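PDB 2XSG: CCMAN5 from Cellulosimicrobium cellulans, which hydrolyses alpha-mannosidic linkages as a family 92 glycosidase, and makes possible the mannose-6-phosphate modification of human lysosomal enzymes produced in yeast. Local coordinates for residues K38-T43 with N48-D53; Y596-T601 with Q608-A613. One frame throughout, in Å; residues are numbered along the deposited sequence.

Contact 1: residues K38-T43 with N48-D53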
ATOM      1  N   LYS A  38      -9.956  -8.162  -7.426  1.00  3.21           N
ATOM      2  CA  LYS A  38      -9.864  -6.726  -7.671  1.00  3.01           C
ATOM      3  C   LYS A  38     -10.305  -6.536  -9.100  1.00  2.98           C
ATOM      4  O   LYS A  38      -9.521  -6.774 -10.025  1.00  2.39           O
ATOM      5  CB  LYS A  38      -8.420  -6.227  -7.488  1.00  3.13           C
ATOM      6  CG  LYS A  38      -7.916  -6.271  -6.026  1.00  4.84           C
ATOM      7  CD  LYS A  38      -6.477  -5.776  -5.906  1.00  6.24           C
ATOM      8  CE  LYS A  38      -6.332  -4.771  -4.780  1.00  9.18           C
ATOM      9  NZ  LYS A  38      -6.342  -5.352  -3.440  1.00 14.41           N
ATOM     10  N   VAL A  39     -11.567  -6.131  -9.282  1.00  2.18           N
ATOM     11  CA  VAL A  39     -12.180  -6.147 -10.605  1.00  2.00           C
ATOM     12  C   VAL A  39     -11.987  -4.749 -11.190  1.00  2.01           C
ATOM     13  O   VAL A  39     -12.778  -3.831 -10.930  1.00  2.00           O
ATOM     14  CB  VAL A  39     -13.657  -6.548 -10.562  1.00  2.00           C
ATOM     15  CG1 VAL A  39     -14.132  -6.974 -11.942  1.00  3.22           C
ATOM     16  CG2 VAL A  39     -13.890  -7.667  -9.551  1.00  2.11           C
ATOM     17  N   ASN A  40     -10.902  -4.608 -11.945  1.00  2.00           N
ATOM     18  CA  ASN A  40     -10.424  -3.303 -12.417  1.00  2.24           C
ATOM     19  C   ASN A  40     -10.709  -3.124 -13.889  1.00  2.59           C
ATOM     20  O   ASN A  40     -10.268  -3.950 -14.699  1.00  2.00           O
ATOM     21  CB  ASN A  40      -8.916  -3.170 -12.191  1.00  2.18           C
ATOM     22  CG  ASN A  40      -8.437  -1.717 -12.198  1.00  3.70           C
ATOM     23  OD1 ASN A  40      -7.367  -1.413 -12.730  1.00  5.52           O
ATOM     24  ND2 ASN A  40      -9.234  -0.814 -11.621  1.00  2.39           N
ATOM     25  N   PRO A  41     -11.429  -2.036 -14.250  1.00  2.99           N
ATOM     26  CA  PRO A  41     -11.540  -1.709 -15.658  1.00  3.24           C
ATOM     27  C   PRO A  41     -10.141  -1.506 -16.231  1.00  3.59           C
ATOM     28  O   PRO A  41      -9.251  -1.096 -15.492  1.00  3.62           O
ATOM     29  CB  PRO A  41     -12.300  -0.362 -15.643  1.00  4.04           C
ATOM     30  CG  PRO A  41     -12.075   0.198 -14.241  1.00  3.61           C
ATOM     31  CD  PRO A  41     -12.092  -1.030 -13.395  1.00  3.10           C
ATOM     32  N   ARG A  42      -9.950  -1.798 -17.520  1.00  3.77           N
ATOM     33  CA  ARG A  42      -8.672  -1.568 -18.189  1.00  4.43           C
ATOM     34  C   ARG A  42      -8.778  -0.524 -19.282  1.00  5.13           C
ATOM     35  O   ARG A  42      -9.459  -0.741 -20.278  1.00  5.97           O
ATOM     36  CB  ARG A  42      -8.142  -2.867 -18.804  1.00  4.27           C
ATOM     37  CG  ARG A  42      -6.656  -2.821 -19.185  1.00  3.57           C
ATOM     38  CD  ARG A  42      -6.123  -4.258 -19.357  1.00  4.58           C
ATOM     39  NE  ARG A  42      -4.656  -4.347 -19.370  1.00  4.58           N
ATOM     40  CZ  ARG A  42      -3.877  -4.322 -18.286  1.00  5.83           C
ATOM     41  NH1 ARG A  42      -4.411  -4.161 -17.083  1.00  3.56           N
ATOM     42  NH2 ARG A  42      -2.551  -4.424 -18.411  1.00  5.42           N
ATOM     43  N   THR A  43      -8.084   0.596 -19.131  1.00  5.66           N
ATOM     44  CA  THR A  43      -8.137   1.617 -20.184  1.00  5.82           C
ATOM     45  C   THR A  43      -7.229   1.254 -21.361  1.00  6.52           C
ATOM     46  O   THR A  43      -6.348   0.406 -21.238  1.00  5.81           O
ATOM     47  CB  THR A  43      -7.830   3.051 -19.675  1.00  5.79           C
ATOM     48  OG1 THR A  43      -6.509   3.119 -19.134  1.00  4.51           O
ATOM     49  CG2 THR A  43      -8.833   3.480 -18.622  1.00  4.34           C
ATOM     50  N   ASN A  48      -2.601   3.414 -16.110  1.00  3.42           N
ATOM     51  CA  ASN A  48      -1.624   3.483 -15.034  1.00  2.87           C
ATOM     52  C   ASN A  48      -1.106   2.064 -14.700  1.00  2.94           C
ATOM     53  O   ASN A  48      -1.417   1.107 -15.410  1.00  2.24           O
ATOM     54  CB  ASN A  48      -2.116   4.312 -13.824  1.00  2.82           C
ATOM     55  CG  ASN A  48      -3.058   3.557 -12.899  1.00  3.01           C
ATOM     56  OD1 ASN A  48      -3.395   2.396 -13.109  1.00  2.40           O
ATOM     57  ND2 ASN A  48      -3.478   4.238 -11.838  1.00  2.71           N
ATOM     58  N   ASN A  49      -0.286   1.923 -13.669  1.00  2.68           N
ATOM     59  CA  ASN A  49       0.285   0.606 -13.360  1.00  3.59           C
ATOM     60  C   ASN A  49      -0.786  -0.439 -13.048  1.00  3.59           C
ATOM     61  O   ASN A  49      -0.576  -1.630 -13.281  1.00  4.21           O
ATOM     62  CB  ASN A  49       1.313   0.689 -12.220  1.00  2.88           C
ATOM     63  CG  ASN A  49       2.524   1.517 -12.594  1.00  4.94           C
ATOM     64  OD1 ASN A  49       3.312   1.923 -11.727  1.00  6.46           O
ATOM     65  ND2 ASN A  49       2.668   1.794 -13.883  1.00  2.95           N
ATOM     66  N   THR A  50      -1.941   0.005 -12.561  1.00  3.24           N
ATOM     67  CA  THR A  50      -3.018  -0.939 -12.237  1.00  2.96           C
ATOM     68  C   THR A  50      -3.797  -1.391 -13.457  1.00  3.02           C
ATOM     69  O   THR A  50      -4.458  -2.427 -13.407  1.00  3.49           O
ATOM     70  CB  THR A  50      -4.004  -0.403 -11.196  1.00  3.03           C
ATOM     71  OG1 THR A  50      -4.934   0.510 -11.804  1.00  3.18           O
ATOM     72  CG2 THR A  50      -3.251   0.247 -10.017  1.00  2.00           C
ATOM     73  N   GLY A  51      -3.733  -0.607 -14.531  1.00  2.34           N
ATOM     74  CA  GLY A  51      -4.474  -0.928 -15.744  1.00  2.16           C
ATOM     75  C   GLY A  51      -5.538   0.093 -16.089  1.00  2.38           C
ATOM     76  O   GLY A  51      -6.210  -0.054 -17.105  1.00  2.47           O
ATOM     77  N   TYR A  52      -5.689   1.134 -15.261  1.00  2.25           N
ATOM     78  CA  TYR A  52      -6.664   2.214 -15.533  1.00  2.75           C
ATOM     79  C   TYR A  52      -6.039   3.597 -15.385  1.00  2.86           C
ATOM     80  O   TYR A  52      -5.559   3.966 -14.305  1.00  3.11           O
ATOM     81  CB  TYR A  52      -7.863   2.073 -14.577  1.00  2.71           C
ATOM     82  CG  TYR A  52      -8.927   3.150 -14.666  1.00  3.15           C
ATOM     83  CD1 TYR A  52      -8.747   4.408 -14.065  1.00  4.89           C
ATOM     84  CD2 TYR A  52     -10.131   2.899 -15.314  1.00  4.17           C
ATOM     85  CE1 TYR A  52      -9.721   5.389 -14.140  1.00  3.93           C
ATOM     86  CE2 TYR A  52     -11.129   3.857 -15.377  1.00  4.94           C
ATOM     87  CZ  TYR A  52     -10.923   5.106 -14.790  1.00  5.86           C
ATOM     88  OH  TYR A  52     -11.927   6.052 -14.874  1.00  3.21           O
ATOM     89  N   ASP A  53      -6.015   4.364 -16.469  1.00  3.52           N
ATOM     90  CA  ASP A  53      -5.620   5.773 -16.389  1.00  3.03           C
ATOM     91  C   ASP A  53      -6.837   6.664 -16.611  1.00  3.20           C
ATOM     92  O   ASP A  53      -7.457   6.627 -17.696  1.00  3.41           O
ATOM     93  CB  ASP A  53      -4.501   6.092 -17.395  1.00  2.72           C
ATOM     94  CG  ASP A  53      -4.262   7.597 -17.570  1.00  4.68           C
ATOM     95  OD1 ASP A  53      -4.670   8.410 -16.704  1.00  3.64           O
ATOM     96  OD2 ASP A  53      -3.664   7.969 -18.603  1.00  5.29           O
TER

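Contact 2: residues Y596-T601 with Q608-A613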
ATOM      1  N   TYR A 596       7.738  14.838  11.861  1.00  5.68           N
ATOM      2  CA  TYR A 596       7.470  14.614  13.273  1.00  6.02           C
ATOM      3  C   TYR A 596       8.724  14.650  14.152  1.00  5.93           C
ATOM      4  O   TYR A 596       8.634  14.409  15.357  1.00  6.02           O
ATOM      5  CB  TYR A 596       6.715  13.289  13.468  1.00  6.63           C
ATOM      6  CG  TYR A 596       5.384  13.242  12.742  1.00  7.00           C
ATOM      7  CD1 TYR A 596       5.308  12.825  11.414  1.00  8.31           C
ATOM      8  CD2 TYR A 596       4.202  13.619  13.386  1.00  8.60           C
ATOM      9  CE1 TYR A 596       4.087  12.789  10.738  1.00  8.74           C
ATOM     10  CE2 TYR A 596       2.981  13.591  12.718  1.00  8.20           C
ATOM     11  CZ  TYR A 596       2.931  13.170  11.401  1.00  8.72           C
ATOM     12  OH  TYR A 596       1.723  13.132  10.740  1.00 10.37           O
ATOM     13  N   LEU A 597       9.885  14.953  13.574  1.00  5.45           N
ATOM     14  CA  LEU A 597      11.116  14.968  14.381  1.00  4.94           C
ATOM     15  C   LEU A 597      11.366  16.258  15.160  1.00  5.21           C
ATOM     16  O   LEU A 597      12.239  16.307  16.032  1.00  5.00           O
ATOM     17  CB  LEU A 597      12.335  14.574  13.542  1.00  4.79           C
ATOM     18  CG  LEU A 597      12.173  13.229  12.820  1.00  3.93           C
ATOM     19  CD1 LEU A 597      13.441  12.861  12.063  1.00  2.00           C
ATOM     20  CD2 LEU A 597      11.778  12.120  13.789  1.00  3.25           C
ATOM     21  N   PHE A 598      10.603  17.300  14.849  1.00  5.14           N
ATOM     22  CA  PHE A 598      10.679  18.539  15.612  1.00  5.47           C
ATOM     23  C   PHE A 598      10.288  18.344  17.078  1.00  6.23           C
ATOM     24  O   PHE A 598      10.760  19.094  17.941  1.00  6.45           O
ATOM     25  CB  PHE A 598       9.845  19.643  14.954  1.00  5.61           C
ATOM     26  CG  PHE A 598      10.415  20.147  13.664  1.00  3.84           C
ATOM     27  CD1 PHE A 598       9.807  19.817  12.446  1.00  4.46           C
ATOM     28  CD2 PHE A 598      11.550  20.957  13.655  1.00  3.48           C
ATOM     29  CE1 PHE A 598      10.304  20.311  11.233  1.00  5.21           C
ATOM     30  CE2 PHE A 598      12.060  21.454  12.452  1.00  4.51           C
ATOM     31  CZ  PHE A 598      11.436  21.121  11.232  1.00  4.95           C
ATOM     32  N   ASN A 599       9.451  17.333  17.350  1.00  6.28           N
ATOM     33  CA  ASN A 599       9.116  16.918  18.714  1.00  6.53           C
ATOM     34  C   ASN A 599      10.371  16.515  19.495  1.00  7.02           C
ATOM     35  O   ASN A 599      10.434  16.661  20.708  1.00  7.23           O
ATOM     36  CB  ASN A 599       8.167  15.710  18.698  1.00  6.40           C
ATOM     37  CG  ASN A 599       6.745  16.061  18.296  1.00  6.83           C
ATOM     38  OD1 ASN A 599       6.405  17.221  18.067  1.00  5.15           O
ATOM     39  ND2 ASN A 599       5.898  15.036  18.201  1.00  7.00           N
ATOM     40  N   TYR A 600      11.363  15.994  18.783  1.00  7.60           N
ATOM     41  CA  TYR A 600      12.606  15.533  19.399  1.00  7.92           C
ATOM     42  C   TYR A 600      13.607  16.650  19.592  1.00  8.32           C
ATOM     43  O   TYR A 600      14.516  16.520  20.409  1.00  8.30           O
ATOM     44  CB  TYR A 600      13.261  14.445  18.552  1.00  7.70           C
ATOM     45  CG  TYR A 600      12.503  13.130  18.476  1.00  8.17           C
ATOM     46  CD1 TYR A 600      11.404  12.981  17.615  1.00  7.32           C
ATOM     47  CD2 TYR A 600      12.902  12.025  19.231  1.00  6.69           C
ATOM     48  CE1 TYR A 600      10.718  11.768  17.519  1.00  7.36           C
ATOM     49  CE2 TYR A 600      12.213  10.789  19.129  1.00  6.88           C
ATOM     50  CZ  TYR A 600      11.130  10.679  18.259  1.00  6.20           C
ATOM     51  OH  TYR A 600      10.425   9.500  18.150  1.00  7.20           O
ATOM     52  N   THR A 601      13.458  17.740  18.841  1.00  8.73           N
ATOM     53  CA  THR A 601      14.366  18.877  18.980  1.00  9.25           C
ATOM     54  C   THR A 601      13.780  19.988  19.828  1.00  9.25           C
ATOM     55  O   THR A 601      14.270  21.118  19.774  1.00  9.67           O
ATOM     56  CB  THR A 601      14.751  19.504  17.619  1.00  9.66           C
ATOM     57  OG1 THR A 601      13.562  19.895  16.914  1.00  8.94           O
ATOM     58  CG2 THR A 601      15.586  18.531  16.783  1.00  9.94           C
ATOM     59  N   GLN A 608       3.614  20.178  14.390  1.00  4.69           N
ATOM     60  CA  GLN A 608       2.201  20.479  14.173  1.00  5.02           C
ATOM     61  C   GLN A 608       1.978  21.247  12.883  1.00  4.82           C
ATOM     62  O   GLN A 608       1.102  20.889  12.092  1.00  4.26           O
ATOM     63  CB  GLN A 608       1.640  21.261  15.360  1.00  5.08           C
ATOM     64  CG  GLN A 608       1.633  20.442  16.636  1.00  4.56           C
ATOM     65  CD  GLN A 608       1.866  21.284  17.877  1.00  6.69           C
ATOM     66  OE1 GLN A 608       1.403  22.425  17.972  1.00  7.39           O
ATOM     67  NE2 GLN A 608       2.582  20.720  18.834  1.00  6.42           N
ATOM     68  N   LYS A 609       2.775  22.289  12.668  1.00  5.18           N
ATOM     69  CA  LYS A 609       2.685  23.078  11.438  1.00  5.44           C
ATOM     70  C   LYS A 609       2.876  22.212  10.204  1.00  5.14           C
ATOM     71  O   LYS A 609       2.046  22.230   9.283  1.00  5.18           O
ATOM     72  CB  LYS A 609       3.717  24.215  11.425  1.00  5.41           C
ATOM     73  CG  LYS A 609       3.579  25.160  10.209  1.00  7.16           C
ATOM     74  CD  LYS A 609       4.710  26.216  10.093  1.00  6.45           C
ATOM     75  CE  LYS A 609       6.060  25.536   9.834  1.00  8.21           C
ATOM     76  NZ  LYS A 609       7.143  26.504   9.529  1.00  5.68           N
ATOM     77  N   TRP A 610       3.972  21.462  10.186  1.00  4.82           N
ATOM     78  CA  TRP A 610       4.335  20.666   9.016  1.00  5.42           C
ATOM     79  C   TRP A 610       3.392  19.516   8.741  1.00  5.90           C
ATOM     80  O   TRP A 610       3.102  19.227   7.572  1.00  6.04           O
ATOM     81  CB  TRP A 610       5.791  20.184   9.107  1.00  5.65           C
ATOM     82  CG  TRP A 610       6.716  21.311   8.767  1.00  6.25           C
ATOM     83  CD1 TRP A 610       7.564  21.979   9.617  1.00  5.94           C
ATOM     84  CD2 TRP A 610       6.831  21.954   7.489  1.00  5.38           C
ATOM     85  NE1 TRP A 610       8.218  22.979   8.928  1.00  6.23           N
ATOM     86  CE2 TRP A 610       7.789  22.980   7.623  1.00  5.00           C
ATOM     87  CE3 TRP A 610       6.238  21.735   6.231  1.00  6.60           C
ATOM     88  CZ2 TRP A 610       8.161  23.795   6.555  1.00  6.75           C
ATOM     89  CZ3 TRP A 610       6.604  22.550   5.169  1.00  6.73           C
ATOM     90  CH2 TRP A 610       7.559  23.565   5.338  1.00  7.78           C
ATOM     91  N   ALA A 611       2.909  18.873   9.807  1.00  5.88           N
ATOM     92  CA  ALA A 611       1.892  17.823   9.674  1.00  6.31           C
ATOM     93  C   ALA A 611       0.618  18.370   9.029  1.00  6.41           C
ATOM     94  O   ALA A 611       0.132  17.817   8.037  1.00  6.48           O
ATOM     95  CB  ALA A 611       1.584  17.174  11.013  1.00  6.74           C
ATOM     96  N   ARG A 612       0.094  19.471   9.561  1.00  5.48           N
ATOM     97  CA  ARG A 612      -1.095  20.069   8.967  1.00  5.71           C
ATOM     98  C   ARG A 612      -0.838  20.537   7.525  1.00  5.40           C
ATOM     99  O   ARG A 612      -1.700  20.358   6.656  1.00  5.68           O
ATOM    100  CB  ARG A 612      -1.651  21.202   9.844  1.00  5.10           C
ATOM    101  CG  ARG A 612      -2.975  21.783   9.355  1.00  5.41           C
ATOM    102  CD  ARG A 612      -4.147  20.827   9.505  1.00  6.48           C
ATOM    103  NE  ARG A 612      -5.335  21.269   8.760  1.00  6.21           N
ATOM    104  CZ  ARG A 612      -6.544  21.460   9.291  1.00  5.90           C
ATOM    105  NH1 ARG A 612      -6.766  21.236  10.581  1.00  5.14           N
ATOM    106  NH2 ARG A 612      -7.559  21.842   8.514  1.00  6.21           N
ATOM    107  N   ALA A 613       0.348  21.094   7.267  1.00  4.76           N
ATOM    108  CA  ALA A 613       0.678  21.682   5.953  1.00  4.20           C
ATOM    109  C   ALA A 613       0.856  20.650   4.829  1.00  4.35           C
ATOM    110  O   ALA A 613       0.239  20.755   3.751  1.00  3.50           O
ATOM    111  CB  ALA A 613       1.935  22.575   6.066  1.00  4.39           C
TER
HETATM  112  O   HOH W   1       3.620  17.950  18.335  1.00  4.07           O

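Contact 1: residues K38-T43 with N48-D53
The touching parts of the two backbones run 41° apart, and a single backbone hydrogen bond joins them, from Thr-43 N to Gly-51 O at 2.8 Å. The same oxygen receives the CA hydrogen of Arg-42, its CA lying 3.1 Å from Gly-51 O. A second bond comes from the side chain: Thr-43 OG1 takes the N-H of Asp-53 at 3.0 Å, nearly straight at 172°. With chi1 at 61° this hydroxyl sits between its own backbone N and carbonyl carbon, which points CG2 to the ring of Tyr-52. Because OG1 also bonds to the O of Gly-46, a valine in its place would probably leave both Asp-53 N and that carbonyl without this hydroxyl as partner.

Residues 40-44 form an outer strand of a small antiparallel sheet in the family 92 N-terminal domain; Arg-42 pairs by its backbone with strand 58-63 on one edge of the strand, and the loop bonds to Thr-43 N on the other. The bend of that loop is a type I turn from Asn-48 to Gly-51 with an Asx turn inside it. Asn-48 OD1 accepts from both the N and OG1 of Thr-50, the hydroxyl lying on a lone pair at 2.8 Å from OD1, which ties the asparagine amide to the turn it starts. Gly-51 suits the end of the turn because, at its positive phi, a CB would jam against the carbonyl of Thr-50 and also run into Arg-42 NH1, which lies 3.5 Å from Gly-51 CA; the guanidinium itself bonds through NH2 to Asn-167 OD1.

Tyr-52 CD2 touches both Pro-41 CG (3.5 Å) and Thr-43 CG2 (3.6 Å), apolar groups that suit a buried ring, while its OH bonds to Glu-106.

Contact 2: residues Y596-T601 with Q608-A613
Phe-598 and the five-membered ring of Trp-610 lie nearly parallel, their planes 16° apart, but they are slid so far that the rings barely overlap: the centroids are 5.5 Å apart and the touch is made by Phe-598 CE1 against Trp-610 CD1, at 3.6 Å. One face of the indole carries Lys-609 CE, 3.4 Å above the plane and offset toward the rim, and Phe-571 meets both rings with its plane inclined to theirs.

This is a helix-like loop, residues 597-600, packed on helix 604-616 in a catalytic domain of the six-hairpin clan. Flat aromatic residues suit the place because their rings can slide past each other with planes near parallel and still keep an apolar carbon contact. The indole also has a polar end to satisfy, and its NE1 bonds to Glu-573, which forms a salt bridge with Lys-609 as well.

Beside this pair, Tyr-596 starts out pointing away from the helix, yet its long ring, stacked on Phe-678, brings OH to within 4.1 Å of Ala-611 CB, and Tyr-596 CE2 lies 4.2 Å from the same CB. A small methyl suits a helix face approached by so long a side chain.

Nearby a water lies between two amides, 2.9 Å from Asn-599 OD1 and accepting from Gln-608 NE2 at 3.0 Å, while Gln-608 OE1 takes the N-H of Val-721.

In the fold
Contact 1 closes long before contact 2 opens along the chain, and the two lie on opposite sides of its centre, with centres 36 Å apart and nearest atoms about 23 Å apart. They share no strand or helix: residues 38-43 and 48-53 shape the edge of a three-stranded sheet in the N-terminal family region, whereas 596-601 and 608-613 pack a loop against helix 604-616 in the catalytic region. Each joins pieces close in sequence, though contact 2 also ties on to Gln-688, Val-689 and Val-721. The calcium ion, held by Asn-588, Glu-589 and Asp-662, lies about 14 Å from the side chain of Thr-50. As in other family 92 enzymes, the active site probably lies between the two domains.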